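Side-chain contacts in xyloglucan-specific endo-beta-1,4-glucanase BoGH5A (Bacteroides ovatus, PDB 3ZMR), which cleaves the beta-1,4-glucan backbone of xyloglucan at internal linkages, retaining the beta configuration and releasing xyloglucan oligosaccharides: residues 129-134 / 153-158; 166-171 / 443-448; 175-180 / 238-243; 199-204 / 209-214. All coordinates share one frame; numbering follows the deposited sequence.

In the fold
All four contacts belong to the catalytic (beta/alpha)8 barrel and its loops. Contact 1 touches the bound glycan directly through Asn-130, while the other three stand further back; Leu-445 in contact 2 is about 12 Å, side chain to side chain, from Glu-395, the probable nucleophile. Contacts 1 and 2 have centres about 12 Å apart and are tied by Arg-448, whose NH1 lies 2.9 Å from Thr-131 OG1. Contacts 2 and 4 meet in the barrel wall, where Val-171 N lies 2.9 Å from Tyr-210 O on adjacent strands. Contact 3 joins contact 1 through Phe-132 O and Ala-176 N, 3.0 Å apart, and contact 4 through Val-175 N and Asn-214 OD1, also 3.0 Å.

Contact 1. Residues 129-134 / 153-158; sequences GNTFEA and PTPNKV. With BGC (beta-D-glucopyranose), chain C; BGC (beta-D-glucopyranose), chain B.
Thr-131 and Phe-132 both meet the CG-CD edge of the Pro-155 ring, and these side chains touch through carbon alone. The Thr-131 methyl CG2 reaches out toward the proline, 3.5 Å from Pro-155 CD, and also lies near the carbonyl O of Pro-153. It can do so because CG2 stands anti to the threonine's own backbone N, which leaves OG1 turned back along the loop. Phe-132 comes in obliquely, its CE2 atom 3.6 Å from the same Pro-155 CD, while its ring also rests on Val-197 and Ala-200 of helix 191-206.

Polar bonds shape the 129-134 loop from within. Thr-131 OG1 donates to Gly-129 O over 2.7 Å, from above the carbonyl plane. The Glu-133 carboxylate takes two backbone N-H groups: OE2 receives Asn-130 N at 2.7 Å, on the syn side, and OE1 receives Thr-131 N from above the carboxylate plane. Thr-131 to Ala-134 form a type I beta turn in the loop that follows barrel strand 125-127, and the proline segment leads into helix 157-165, with Asn-156 as N-cap on Leu-159 N.

The third kind of interaction is with substrate. Asn-130 ND2 donates to O3 of the chain C glucose at 2.8 Å, nearly straight at 164°. With an alanine here the amide is gone, and that O3 would probably lose this donor, weakening the hold on the glucan backbone. Trp-437 NE1 gives the bound glucan a further hydrogen bond.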
loop_
_atom_site.group_PDB
_atom_site.type_symbol
_atom_site.label_atom_id
_atom_site.label_comp_id
_atom_site.label_asym_id
_atom_site.label_seq_id
_atom_site.Cartn_x
_atom_site.Cartn_y
_atom_site.Cartn_z
ATOM N N GLY A 129 13.940 -9.992 1.953
ATOM C CA GLY A 129 12.859 -10.910 1.744
ATOM C C GLY A 129 13.097 -12.308 2.306
ATOM O O GLY A 129 14.235 -12.715 2.593
ATOM N N ASN A 130 11.990 -13.029 2.466
ATOM C CA ASN A 130 11.967 -14.416 2.975
ATOM C C ASN A 130 12.695 -14.557 4.301
ATOM O O ASN A 130 13.401 -15.543 4.581
ATOM C CB ASN A 130 12.509 -15.402 1.951
ATOM C CG ASN A 130 11.512 -15.732 0.857
ATOM O OD1 ASN A 130 10.449 -15.127 0.716
ATOM N ND2 ASN A 130 11.892 -16.714 0.024
ATOM N N THR A 131 12.454 -13.576 5.157
ATOM C CA THR A 131 13.160 -13.470 6.424
ATOM C C THR A 131 12.167 -13.243 7.574
ATOM O O THR A 131 11.556 -14.220 8.029
ATOM C CB THR A 131 14.335 -12.487 6.320
ATOM O OG1 THR A 131 15.123 -12.812 5.162
ATOM C CG2 THR A 131 15.221 -12.545 7.558
ATOM N N PHE A 132 11.920 -12.002 8.018
ATOM C CA PHE A 132 10.979 -11.810 9.124
ATOM C C PHE A 132 9.547 -12.207 8.785
ATOM O O PHE A 132 8.748 -12.447 9.712
ATOM C CB PHE A 132 11.021 -10.399 9.719
ATOM C CG PHE A 132 12.186 -10.186 10.637
ATOM C CD1 PHE A 132 12.204 -10.748 11.909
ATOM C CD2 PHE A 132 13.267 -9.431 10.244
ATOM C CE1 PHE A 132 13.293 -10.545 12.756
ATOM C CE2 PHE A 132 14.350 -9.219 11.084
ATOM C CZ PHE A 132 14.364 -9.789 12.337
ATOM N N GLU A 133 9.193 -12.295 7.500
ATOM C CA GLU A 133 7.864 -12.730 7.105
ATOM C C GLU A 133 7.763 -14.276 6.875
ATOM O O GLU A 133 6.701 -14.784 6.559
ATOM C CB GLU A 133 7.384 -12.001 5.855
ATOM C CG GLU A 133 7.855 -12.542 4.510
ATOM C CD GLU A 133 9.254 -12.201 4.072
ATOM O OE1 GLU A 133 10.174 -11.998 4.904
ATOM O OE2 GLU A 133 9.439 -12.165 2.813
ATOM N N ALA A 134 8.891 -14.975 7.010
ATOM C CA ALA A 134 8.922 -16.436 6.804
ATOM C C ALA A 134 8.052 -17.150 7.874
ATOM O O ALA A 134 8.205 -16.954 9.086
ATOM C CB ALA A 134 10.346 -16.929 6.877
ATOM N N PRO A 153 19.512 -16.245 7.537
ATOM C CA PRO A 153 19.886 -15.919 8.891
ATOM C C PRO A 153 19.205 -14.646 9.381
ATOM O O PRO A 153 18.604 -13.910 8.597
ATOM C CB PRO A 153 21.395 -15.677 8.774
ATOM C CG PRO A 153 21.597 -15.171 7.380
ATOM C CD PRO A 153 20.531 -15.808 6.554
ATOM N N THR A 154 19.319 -14.378 10.681
ATOM C CA THR A 154 18.799 -13.106 11.235
ATOM C C THR A 154 19.509 -11.944 10.539
ATOM O O THR A 154 20.740 -11.942 10.491
ATOM C CB THR A 154 19.048 -13.042 12.751
ATOM O OG1 THR A 154 18.560 -14.246 13.327
ATOM C CG2 THR A 154 18.333 -11.853 13.386
ATOM N N PRO A 155 18.758 -10.926 10.053
ATOM C CA PRO A 155 19.397 -9.725 9.553
ATOM C C PRO A 155 20.337 -9.142 10.596
ATOM O O PRO A 155 20.033 -9.142 11.793
ATOM C CB PRO A 155 18.220 -8.801 9.234
ATOM C CG PRO A 155 17.132 -9.747 8.879
ATOM C CD PRO A 155 17.300 -10.862 9.890
ATOM N N ASN A 156 21.470 -8.650 10.128
ATOM C CA ASN A 156 22.525 -8.147 10.990
ATOM C C ASN A 156 23.110 -6.814 10.522
ATOM O O ASN A 156 22.789 -6.297 9.440
ATOM C CB ASN A 156 23.595 -9.231 11.177
ATOM C CG ASN A 156 24.271 -9.616 9.874
ATOM O OD1 ASN A 156 24.382 -8.816 8.953
ATOM N ND2 ASN A 156 24.768 -10.837 9.810
ATOM N N LYS A 157 23.965 -6.257 11.361
ATOM C CA LYS A 157 24.587 -4.955 11.104
ATOM C C LYS A 157 25.414 -4.973 9.815
ATOM O O LYS A 157 25.316 -4.070 8.995
ATOM C CB LYS A 157 25.454 -4.523 12.321
ATOM C CG LYS A 157 26.446 -3.388 12.115
ATOM C CD LYS A 157 27.211 -3.063 13.420
ATOM C CE LYS A 157 28.413 -2.155 13.199
ATOM N NZ LYS A 157 29.465 -2.778 12.344
ATOM N N VAL A 158 26.222 -6.006 9.604
ATOM C CA VAL A 158 27.065 -6.003 8.420
ATOM C C VAL A 158 26.236 -6.094 7.133
ATOM O O VAL A 158 26.633 -5.546 6.087
ATOM C CB VAL A 158 28.179 -7.088 8.436
ATOM C CG1 VAL A 158 29.164 -6.805 9.575
ATOM C CG2 VAL A 158 27.608 -8.476 8.523
HETATM C C2 BGC C . 9.312 -15.519 -2.736
HETATM C C3 BGC C . 9.357 -17.040 -2.553
HETATM C C4 BGC C . 8.490 -17.434 -1.350
HETATM C C5 BGC C . 7.114 -16.822 -1.524
HETATM C C6 BGC C . 6.139 -17.114 -0.395
HETATM C C1 BGC C . 7.877 -14.994 -2.799
HETATM O O2 BGC C . 10.015 -15.195 -3.943
HETATM O O3 BGC C . 10.680 -17.545 -2.361
HETATM O O4 BGC C . 8.276 -18.849 -1.280
HETATM O O5 BGC C . 7.219 -15.411 -1.627
HETATM O O6 BGC C . 4.859 -17.034 -0.983
HETATM C C2 BGC B . 7.989 -20.790 0.085
HETATM C C3 BGC B . 8.529 -21.600 1.262
HETATM C C4 BGC B . 10.049 -21.779 1.117
HETATM C C5 BGC B . 10.729 -20.444 0.813
HETATM C C6 BGC B . 12.211 -20.576 0.563
HETATM C C1 BGC B . 8.785 -19.513 -0.124
HETATM O O2 BGC B . 6.608 -20.494 0.283
HETATM O O3 BGC B . 7.788 -22.840 1.333
HETATM O O4 BGC B . 10.675 -22.266 2.325
HETATM O O5 BGC B . 10.152 -19.829 -0.331
HETATM O O6 BGC B . 12.436 -21.412 -0.585
#

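Contact 2. Residues 166-171 / 443-448; sequences AGFDVV and EKLFDR
Phe-168 meets Leu-445 and Phe-446, and Ala-166 fills in beside them. The Phe-446 ring enters edge first: its CZ atom lies 3.7 Å from Ala-166 CB and 3.9 Å from Phe-168 CE2, both near the plane of the Phe-446 ring. The two phenylalanines lie alongside, running opposite ways, and Leu-445 is set roughly perpendicular to Phe-168, with CD1 3.8 Å from Phe-168 CZ. Leu-159 and Ile-163 of helix 157-165, and Ile-462 of helix 456-471, continue this buried patch. A serine in place of Phe-168 would probably open a gap beside Phe-446 CZ and Leu-445 CD1, leaving Ala-166 as the partner of the Phe-446 ring from this segment.

The outer side is looser. Gly-167, partly exposed, ends helix 157-165 in a Schellman motif with phi at 110°, and Asp-169 turns to a salt bridge with Lys-164. On the other segment Asp-447 bonds Thr-449 N and Thr-450 N, so both aspartates find their partners outside the contact. With no hydrogen bond across the two segments, the turn from helix 157-165 into strand 170-173 and the loop after strand 433-436 are joined here by hydrophobic burial and ring fit alone.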
loop_
_atom_site.group_PDB
_atom_site.type_symbol
_atom_site.label_atom_id
_atom_site.label_comp_id
_atom_site.label_asym_id
_atom_site.label_seq_id
_atom_site.Cartn_x
_atom_site.Cartn_y
_atom_site.Cartn_z
ATOM N N ALA A 166 26.706 -0.240 -1.006
ATOM C CA ALA A 166 26.496 -0.521 -2.427
ATOM C C ALA A 166 25.730 0.600 -3.143
ATOM O O ALA A 166 25.634 0.615 -4.368
ATOM C CB ALA A 166 25.751 -1.832 -2.559
ATOM N N GLY A 167 25.153 1.526 -2.382
ATOM C CA GLY A 167 24.437 2.656 -2.983
ATOM C C GLY A 167 22.926 2.654 -2.819
ATOM O O GLY A 167 22.235 3.483 -3.393
ATOM N N PHE A 168 22.421 1.747 -1.994
ATOM C CA PHE A 168 20.990 1.708 -1.678
ATOM C C PHE A 168 20.717 2.600 -0.484
ATOM O O PHE A 168 21.483 2.616 0.471
ATOM C CB PHE A 168 20.539 0.299 -1.370
ATOM C CG PHE A 168 20.669 -0.629 -2.526
ATOM C CD1 PHE A 168 19.748 -0.582 -3.546
ATOM C CD2 PHE A 168 21.731 -1.522 -2.623
ATOM C CE1 PHE A 168 19.840 -1.432 -4.620
ATOM C CE2 PHE A 168 21.817 -2.384 -3.711
ATOM C CZ PHE A 168 20.874 -2.339 -4.705
ATOM N N ASP A 169 19.577 3.285 -0.528
ATOM C CA ASP A 169 19.202 4.151 0.582
ATOM C C ASP A 169 17.962 3.731 1.373
ATOM O O ASP A 169 17.645 4.346 2.384
ATOM C CB ASP A 169 19.093 5.586 0.111
ATOM C CG ASP A 169 20.469 6.169 -0.261
ATOM O OD1 ASP A 169 21.489 5.975 0.482
ATOM O OD2 ASP A 169 20.545 6.782 -1.309
ATOM N N VAL A 170 17.273 2.688 0.903
ATOM C CA VAL A 170 16.034 2.184 1.532
ATOM C C VAL A 170 16.086 0.671 1.642
ATOM O O VAL A 170 16.511 -0.001 0.706
ATOM C CB VAL A 170 14.772 2.504 0.677
ATOM C CG1 VAL A 170 13.488 2.060 1.380
ATOM C CG2 VAL A 170 14.694 3.955 0.313
ATOM N N VAL A 171 15.606 0.145 2.750
ATOM C CA VAL A 171 15.371 -1.299 2.876
ATOM C C VAL A 171 13.913 -1.515 3.285
ATOM O O VAL A 171 13.400 -0.831 4.187
ATOM C CB VAL A 171 16.352 -1.997 3.844
ATOM C CG1 VAL A 171 16.264 -1.484 5.277
ATOM C CG2 VAL A 171 16.186 -3.504 3.802
ATOM N N GLU A 443 18.580 -15.156 -6.611
ATOM C CA GLU A 443 18.343 -13.765 -7.010
ATOM C C GLU A 443 18.973 -12.738 -6.053
ATOM O O GLU A 443 18.890 -11.520 -6.296
ATOM C CB GLU A 443 16.842 -13.497 -7.108
ATOM C CG GLU A 443 16.139 -13.266 -5.763
ATOM C CD GLU A 443 16.331 -14.404 -4.771
ATOM O OE1 GLU A 443 16.136 -15.594 -5.151
ATOM O OE2 GLU A 443 16.681 -14.110 -3.609
ATOM N N LYS A 444 19.629 -13.188 -4.989
ATOM C CA LYS A 444 20.077 -12.270 -3.958
ATOM C C LYS A 444 21.202 -11.332 -4.450
ATOM O O LYS A 444 21.997 -11.692 -5.353
ATOM C CB LYS A 444 20.502 -13.038 -2.704
ATOM C CG LYS A 444 21.874 -13.694 -2.814
ATOM C CD LYS A 444 22.104 -14.714 -1.704
ATOM C CE LYS A 444 23.525 -15.259 -1.784
ATOM N NZ LYS A 444 23.762 -16.325 -0.775
ATOM N N LEU A 445 21.273 -10.130 -3.857
ATOM C CA LEU A 445 22.333 -9.194 -4.202
ATOM C C LEU A 445 23.531 -9.281 -3.276
ATOM O O LEU A 445 24.648 -8.935 -3.658
ATOM C CB LEU A 445 21.812 -7.772 -4.247
ATOM C CG LEU A 445 20.678 -7.505 -5.213
ATOM C CD1 LEU A 445 20.284 -6.042 -5.075
ATOM C CD2 LEU A 445 21.043 -7.846 -6.671
ATOM N N PHE A 446 23.273 -9.760 -2.060
ATOM C CA PHE A 446 24.280 -9.784 -0.984
ATOM C C PHE A 446 24.345 -11.160 -0.312
ATOM O O PHE A 446 23.377 -11.900 -0.275
ATOM C CB PHE A 446 23.961 -8.729 0.113
ATOM C CG PHE A 446 23.928 -7.341 -0.411
ATOM C CD1 PHE A 446 25.094 -6.596 -0.522
ATOM C CD2 PHE A 446 22.740 -6.788 -0.851
ATOM C CE1 PHE A 446 25.065 -5.329 -1.077
ATOM C CE2 PHE A 446 22.720 -5.517 -1.399
ATOM C CZ PHE A 446 23.883 -4.807 -1.543
ATOM N N ASP A 447 25.517 -11.469 0.236
ATOM C CA ASP A 447 25.639 -12.548 1.191
ATOM C C ASP A 447 24.970 -12.099 2.501
ATOM O O ASP A 447 25.367 -11.093 3.093
ATOM C CB ASP A 447 27.093 -12.873 1.471
ATOM C CG ASP A 447 27.234 -14.161 2.194
ATOM O OD1 ASP A 447 26.925 -14.216 3.383
ATOM O OD2 ASP A 447 27.617 -15.141 1.574
ATOM N N ARG A 448 23.943 -12.826 2.934
ATOM C CA ARG A 448 23.219 -12.417 4.161
ATOM C C ARG A 448 24.060 -12.463 5.432
ATOM O O ARG A 448 23.841 -11.713 6.384
ATOM C CB ARG A 448 21.961 -13.246 4.357
ATOM C CG ARG A 448 20.854 -13.042 3.338
ATOM C CD ARG A 448 20.376 -11.591 3.278
ATOM N NE ARG A 448 19.188 -11.457 2.461
ATOM C CZ ARG A 448 17.963 -11.770 2.855
ATOM N NH1 ARG A 448 17.709 -12.145 4.107
ATOM N NH2 ARG A 448 16.969 -11.649 1.993
#

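Contact 3. Residues 175-180 / 238-243; sequences VAYSHQ and EAMWKQ
Met-240 reaches out of helix 227-248 to touch Tyr-177 and Ser-178, and its methyl does nearly all the work. The apolar contact is CE to Tyr-177 CB at 3.8 Å. The methionine chain runs extended through chi2 and then bends at chi3 (74°), which brings CE round against the loop. That same methyl lies 3.3 Å from Ser-178 OG, a close van der Waals approach, with SD standing further back. On the loop side, Val-175 CG1 sits 3.3 Å above one face of the Tyr-177 ring, toward its rim, while Met-194, Val-197 and Ile-189 add to the apolar surroundings of the tyrosine.

The hydrogen bonds all run elsewhere than across the pair. Ser-178 OG is paired with Glu-218 OE2 and also with Arg-236 NH2, so the hydroxyl beside the methionine methyl is buried but satisfied. Glu-218 takes Tyr-177 N as well through OE1, and in this way its carboxylate holds two successive residues of the loop. The loop closes on itself as a type I beta turn, Gln-180 N bonding Tyr-177 O at 2.9 Å. In the helix, Gln-243 NE2 reaches back to Ala-239 O over 3.0 Å, almost straight at 175°; the same amide also bonds Tyr-187 O and, through OE1, Ile-189 N, which joins the helix to strand 188-189.

At the C-terminal end of a (beta/alpha)8 barrel, the loop after the second strand, 170-173, here rests against the helix that follows the third, 210-214.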
loop_
_atom_site.group_PDB
_atom_site.type_symbol
_atom_site.label_atom_id
_atom_site.label_comp_id
_atom_site.label_asym_id
_atom_site.label_seq_id
_atom_site.Cartn_x
_atom_site.Cartn_y
_atom_site.Cartn_z
ATOM N N VAL A 175 7.489 -8.334 7.416
ATOM C CA VAL A 175 7.399 -8.930 8.746
ATOM C C VAL A 175 6.093 -9.708 8.895
ATOM O O VAL A 175 5.012 -9.267 8.474
ATOM C CB VAL A 175 7.454 -7.869 9.869
ATOM C CG1 VAL A 175 7.615 -8.526 11.248
ATOM C CG2 VAL A 175 8.600 -6.902 9.650
ATOM N N ALA A 176 6.218 -10.871 9.536
ATOM C CA ALA A 176 5.084 -11.666 9.980
ATOM C C ALA A 176 5.072 -11.541 11.511
ATOM O O ALA A 176 6.127 -11.383 12.154
ATOM C CB ALA A 176 5.291 -13.130 9.619
ATOM N N TYR A 177 3.862 -11.612 12.062
ATOM C CA TYR A 177 3.628 -11.573 13.517
ATOM C C TYR A 177 2.706 -12.667 14.029
ATOM O O TYR A 177 2.758 -12.996 15.219
ATOM C CB TYR A 177 3.038 -10.214 13.923
ATOM C CG TYR A 177 3.865 -9.002 13.600
ATOM C CD1 TYR A 177 3.742 -8.355 12.370
ATOM C CD2 TYR A 177 4.805 -8.513 14.509
ATOM C CE1 TYR A 177 4.500 -7.212 12.098
ATOM C CE2 TYR A 177 5.567 -7.397 14.241
ATOM C CZ TYR A 177 5.428 -6.760 13.043
ATOM O OH TYR A 177 6.200 -5.627 12.860
ATOM N N SER A 178 1.847 -13.183 13.153
ATOM C CA SER A 178 0.742 -14.062 13.548
ATOM C C SER A 178 1.167 -15.492 13.913
ATOM O O SER A 178 0.357 -16.290 14.412
ATOM C CB SER A 178 -0.358 -14.091 12.494
ATOM O OG SER A 178 -0.941 -12.790 12.392
ATOM N N HIS A 179 2.441 -15.778 13.700
ATOM C CA HIS A 179 3.079 -17.002 14.183
ATOM C C HIS A 179 3.731 -16.820 15.549
ATOM O O HIS A 179 4.343 -17.746 16.097
ATOM C CB HIS A 179 4.112 -17.504 13.178
ATOM C CG HIS A 179 5.244 -16.564 12.931
ATOM N ND1 HIS A 179 5.096 -15.192 12.966
ATOM C CD2 HIS A 179 6.526 -16.799 12.551
ATOM C CE1 HIS A 179 6.255 -14.630 12.675
ATOM N NE2 HIS A 179 7.137 -15.580 12.407
ATOM N N GLN A 180 3.580 -15.623 16.113
ATOM C CA GLN A 180 4.277 -15.218 17.349
ATOM C C GLN A 180 3.316 -14.567 18.355
ATOM O O GLN A 180 3.717 -13.667 19.121
ATOM C CB GLN A 180 5.468 -14.300 17.046
ATOM C CG GLN A 180 6.529 -14.962 16.191
ATOM C CD GLN A 180 7.398 -15.934 16.972
ATOM O OE1 GLN A 180 7.554 -15.830 18.190
ATOM N NE2 GLN A 180 7.983 -16.890 16.270
ATOM N N GLU A 238 -6.356 -3.726 13.033
ATOM C CA GLU A 238 -6.195 -2.678 14.047
ATOM C C GLU A 238 -5.421 -3.162 15.269
ATOM O O GLU A 238 -4.517 -2.496 15.770
ATOM C CB GLU A 238 -7.570 -2.128 14.486
ATOM C CG GLU A 238 -7.453 -1.103 15.605
ATOM C CD GLU A 238 -8.773 -0.506 16.064
ATOM O OE1 GLU A 238 -9.821 -1.128 15.877
ATOM O OE2 GLU A 238 -8.740 0.611 16.621
ATOM N N ALA A 239 -5.802 -4.337 15.785
ATOM C CA ALA A 239 -5.190 -4.843 17.018
ATOM C C ALA A 239 -3.698 -5.060 16.830
ATOM O O ALA A 239 -2.894 -4.763 17.716
ATOM C CB ALA A 239 -5.853 -6.128 17.471
ATOM N N MET A 240 -3.328 -5.540 15.647
ATOM C CA MET A 240 -1.936 -5.807 15.334
ATOM C C MET A 240 -1.177 -4.509 15.134
ATOM O O MET A 240 -0.126 -4.272 15.763
ATOM C CB MET A 240 -1.820 -6.730 14.107
ATOM C CG MET A 240 -2.387 -8.136 14.357
ATOM S SD MET A 240 -2.273 -9.174 12.897
ATOM C CE MET A 240 -0.525 -9.522 12.864
ATOM N N TRP A 241 -1.727 -3.618 14.300
ATOM C CA TRP A 241 -1.040 -2.339 14.058
ATOM C C TRP A 241 -0.940 -1.431 15.284
ATOM O O TRP A 241 0.021 -0.670 15.416
ATOM C CB TRP A 241 -1.624 -1.553 12.871
ATOM C CG TRP A 241 -0.914 -1.918 11.599
ATOM C CD1 TRP A 241 -1.415 -2.631 10.539
ATOM C CD2 TRP A 241 0.449 -1.626 11.277
ATOM N NE1 TRP A 241 -0.432 -2.830 9.596
ATOM C CE2 TRP A 241 0.726 -2.239 10.022
ATOM C CE3 TRP A 241 1.490 -0.977 11.953
ATOM C CZ2 TRP A 241 1.985 -2.169 9.417
ATOM C CZ3 TRP A 241 2.723 -0.883 11.328
ATOM C CH2 TRP A 241 2.963 -1.490 10.095
ATOM N N LYS A 242 -1.911 -1.529 16.197
ATOM C CA LYS A 242 -1.817 -0.741 17.415
ATOM C C LYS A 242 -0.530 -1.095 18.188
ATOM O O LYS A 242 0.218 -0.233 18.680
ATOM C CB LYS A 242 -3.068 -0.890 18.271
ATOM C CG LYS A 242 -3.040 -0.014 19.506
ATOM C CD LYS A 242 -4.366 -0.113 20.267
ATOM C CE LYS A 242 -4.284 0.750 21.515
ATOM N NZ LYS A 242 -5.478 0.640 22.385
ATOM N N GLN A 243 -0.270 -2.400 18.293
ATOM C CA GLN A 243 0.920 -2.869 18.975
ATOM C C GLN A 243 2.211 -2.442 18.305
ATOM O O GLN A 243 3.176 -1.998 18.944
ATOM C CB GLN A 243 0.924 -4.385 19.080
ATOM C CG GLN A 243 -0.174 -4.901 20.002
ATOM C CD GLN A 243 -0.297 -6.395 19.897
ATOM O OE1 GLN A 243 0.459 -7.147 20.528
ATOM N NE2 GLN A 243 -1.227 -6.834 19.080
#

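Contact 4. Residues 199-204 / 209-214; sequences AAVKAA and LYVIIN
Ala-204 and Val-211 form the tight point of this contact: Ala-204 CB lies 3.4 Å from Val-211 CG2, closer than usual for two carbons. The small alanine lets the valine come in this far. One helical turn earlier, Val-201 CG2 meets Ile-213 CG2 at 3.7 Å, the two side chains set roughly perpendicular. In Ile-213 the longer branch, CG1, is turned in between the backbone N and the carbonyl carbon (chi1 58°), leaving CG2 to face the helix. Val-201 CG2 also looks toward Val-211 CG1, a looser pair at 4.3 Å.

Around this centre other parts of the barrel close in. Leu-255 of strand 255-258 touches both Val-201 and Val-211, and Phe-160 of helix 157-165 packs on Ala-204 and Leu-209. Tyr-210 and Ile-212, alternating with the helix-facing residues, point the other way, and Tyr-210 rests on Leu-118 and Leu-121 of helix 115-122.

The polar edge lies where the helix hands over to the strand. Leu-209 N donates to Ala-204 O at 3.2 Å, with an N-H...O angle of 157°, and Leu-209 CB sits against the same oxygen. At the far end of the strand, Asn-214 ND2 bonds ND1 of the substrate-binding His-216.

The 199-204 part of helix 191-206 and strand 210-214 run nearly antiparallel, 157° between directions and 8.7 Å between axes, linked by a short connection: the alpha-to-beta step of a (beta/alpha)8 barrel, with the strand carrying on toward the substrate-binding end.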
loop_
_atom_site.group_PDB
_atom_site.type_symbol
_atom_site.label_atom_id
_atom_site.label_comp_id
_atom_site.label_asym_id
_atom_site.label_seq_id
_atom_site.Cartn_x
_atom_site.Cartn_y
_atom_site.Cartn_z
ATOM N N ALA A 199 15.240 -4.877 16.848
ATOM C CA ALA A 199 16.704 -4.892 16.778
ATOM C C ALA A 199 17.183 -4.757 15.306
ATOM O O ALA A 199 18.164 -4.076 15.001
ATOM C CB ALA A 199 17.261 -6.157 17.398
ATOM N N ALA A 200 16.454 -5.399 14.398
ATOM C CA ALA A 200 16.800 -5.326 12.969
ATOM C C ALA A 200 16.519 -3.929 12.413
ATOM O O ALA A 200 17.311 -3.368 11.666
ATOM C CB ALA A 200 16.038 -6.377 12.185
ATOM N N VAL A 201 15.386 -3.358 12.802
ATOM C CA VAL A 201 15.045 -1.998 12.389
ATOM C C VAL A 201 16.122 -1.002 12.877
ATOM O O VAL A 201 16.609 -0.174 12.116
ATOM C CB VAL A 201 13.654 -1.599 12.905
ATOM C CG1 VAL A 201 13.433 -0.093 12.760
ATOM C CG2 VAL A 201 12.577 -2.406 12.187
ATOM N N LYS A 202 16.501 -1.113 14.148
ATOM C CA LYS A 202 17.532 -0.255 14.715
ATOM C C LYS A 202 18.874 -0.393 13.951
ATOM O O LYS A 202 19.547 0.598 13.605
ATOM C CB LYS A 202 17.716 -0.552 16.212
ATOM C CG LYS A 202 18.661 0.394 16.914
ATOM C CD LYS A 202 18.819 0.080 18.399
ATOM C CE LYS A 202 19.618 1.179 19.090
ATOM N NZ LYS A 202 20.950 1.436 18.468
ATOM N N ALA A 203 19.265 -1.637 13.662
ATOM C CA ALA A 203 20.518 -1.873 12.900
ATOM C C ALA A 203 20.469 -1.226 11.505
ATOM O O ALA A 203 21.423 -0.612 11.055
ATOM C CB ALA A 203 20.777 -3.365 12.787
ATOM N N ALA A 204 19.310 -1.336 10.849
ATOM C CA ALA A 204 19.153 -0.760 9.509
ATOM C C ALA A 204 19.219 0.778 9.571
ATOM O O ALA A 204 19.852 1.442 8.748
ATOM C CB ALA A 204 17.852 -1.219 8.890
ATOM N N LEU A 209 20.075 3.812 6.610
ATOM C CA LEU A 209 18.989 3.520 5.663
ATOM C C LEU A 209 17.617 4.057 6.092
ATOM O O LEU A 209 17.316 4.134 7.287
ATOM C CB LEU A 209 18.884 2.004 5.511
ATOM C CG LEU A 209 20.122 1.309 4.933
ATOM C CD1 LEU A 209 20.009 -0.188 5.170
ATOM C CD2 LEU A 209 20.235 1.626 3.434
ATOM N N TYR A 210 16.777 4.397 5.114
ATOM C CA TYR A 210 15.328 4.400 5.325
ATOM C C TYR A 210 14.868 2.978 5.508
ATOM O O TYR A 210 15.375 2.070 4.842
ATOM C CB TYR A 210 14.581 5.045 4.158
ATOM C CG TYR A 210 14.720 6.552 4.066
ATOM C CD1 TYR A 210 13.813 7.387 4.685
ATOM C CD2 TYR A 210 15.733 7.129 3.311
ATOM C CE1 TYR A 210 13.914 8.760 4.587
ATOM C CE2 TYR A 210 15.862 8.498 3.234
ATOM C CZ TYR A 210 14.943 9.310 3.893
ATOM O OH TYR A 210 15.045 10.686 3.806
ATOM N N VAL A 211 13.877 2.779 6.382
ATOM C CA VAL A 211 13.366 1.447 6.707
ATOM C C VAL A 211 11.855 1.433 6.565
ATOM O O VAL A 211 11.194 2.325 7.083
ATOM C CB VAL A 211 13.764 0.991 8.115
ATOM C CG1 VAL A 211 13.162 -0.367 8.426
ATOM C CG2 VAL A 211 15.303 1.001 8.236
ATOM N N ILE A 212 11.324 0.449 5.861
ATOM C CA ILE A 212 9.914 0.179 5.750
ATOM C C ILE A 212 9.604 -1.167 6.415
ATOM O O ILE A 212 10.235 -2.182 6.063
ATOM C CB ILE A 212 9.460 0.121 4.278
ATOM C CG1 ILE A 212 9.686 1.436 3.534
ATOM C CG2 ILE A 212 7.998 -0.295 4.187
ATOM C CD1 ILE A 212 9.723 1.305 2.022
ATOM N N ILE A 213 8.687 -1.200 7.374
ATOM C CA ILE A 213 8.164 -2.462 7.937
ATOM C C ILE A 213 6.692 -2.600 7.579
ATOM O O ILE A 213 5.967 -1.599 7.511
ATOM C CB ILE A 213 8.370 -2.582 9.455
ATOM C CG1 ILE A 213 7.724 -1.429 10.222
ATOM C CG2 ILE A 213 9.859 -2.701 9.761
ATOM C CD1 ILE A 213 7.782 -1.598 11.728
ATOM N N ASN A 214 6.238 -3.820 7.356
ATOM C CA ASN A 214 4.852 -4.089 7.027
ATOM C C ASN A 214 4.274 -5.199 7.903
ATOM O O ASN A 214 4.906 -5.664 8.855
ATOM C CB ASN A 214 4.684 -4.364 5.540
ATOM C CG ASN A 214 5.083 -5.768 5.131
ATOM O OD1 ASN A 214 5.551 -6.572 5.945
ATOM N ND2 ASN A 214 4.976 -6.045 3.851
#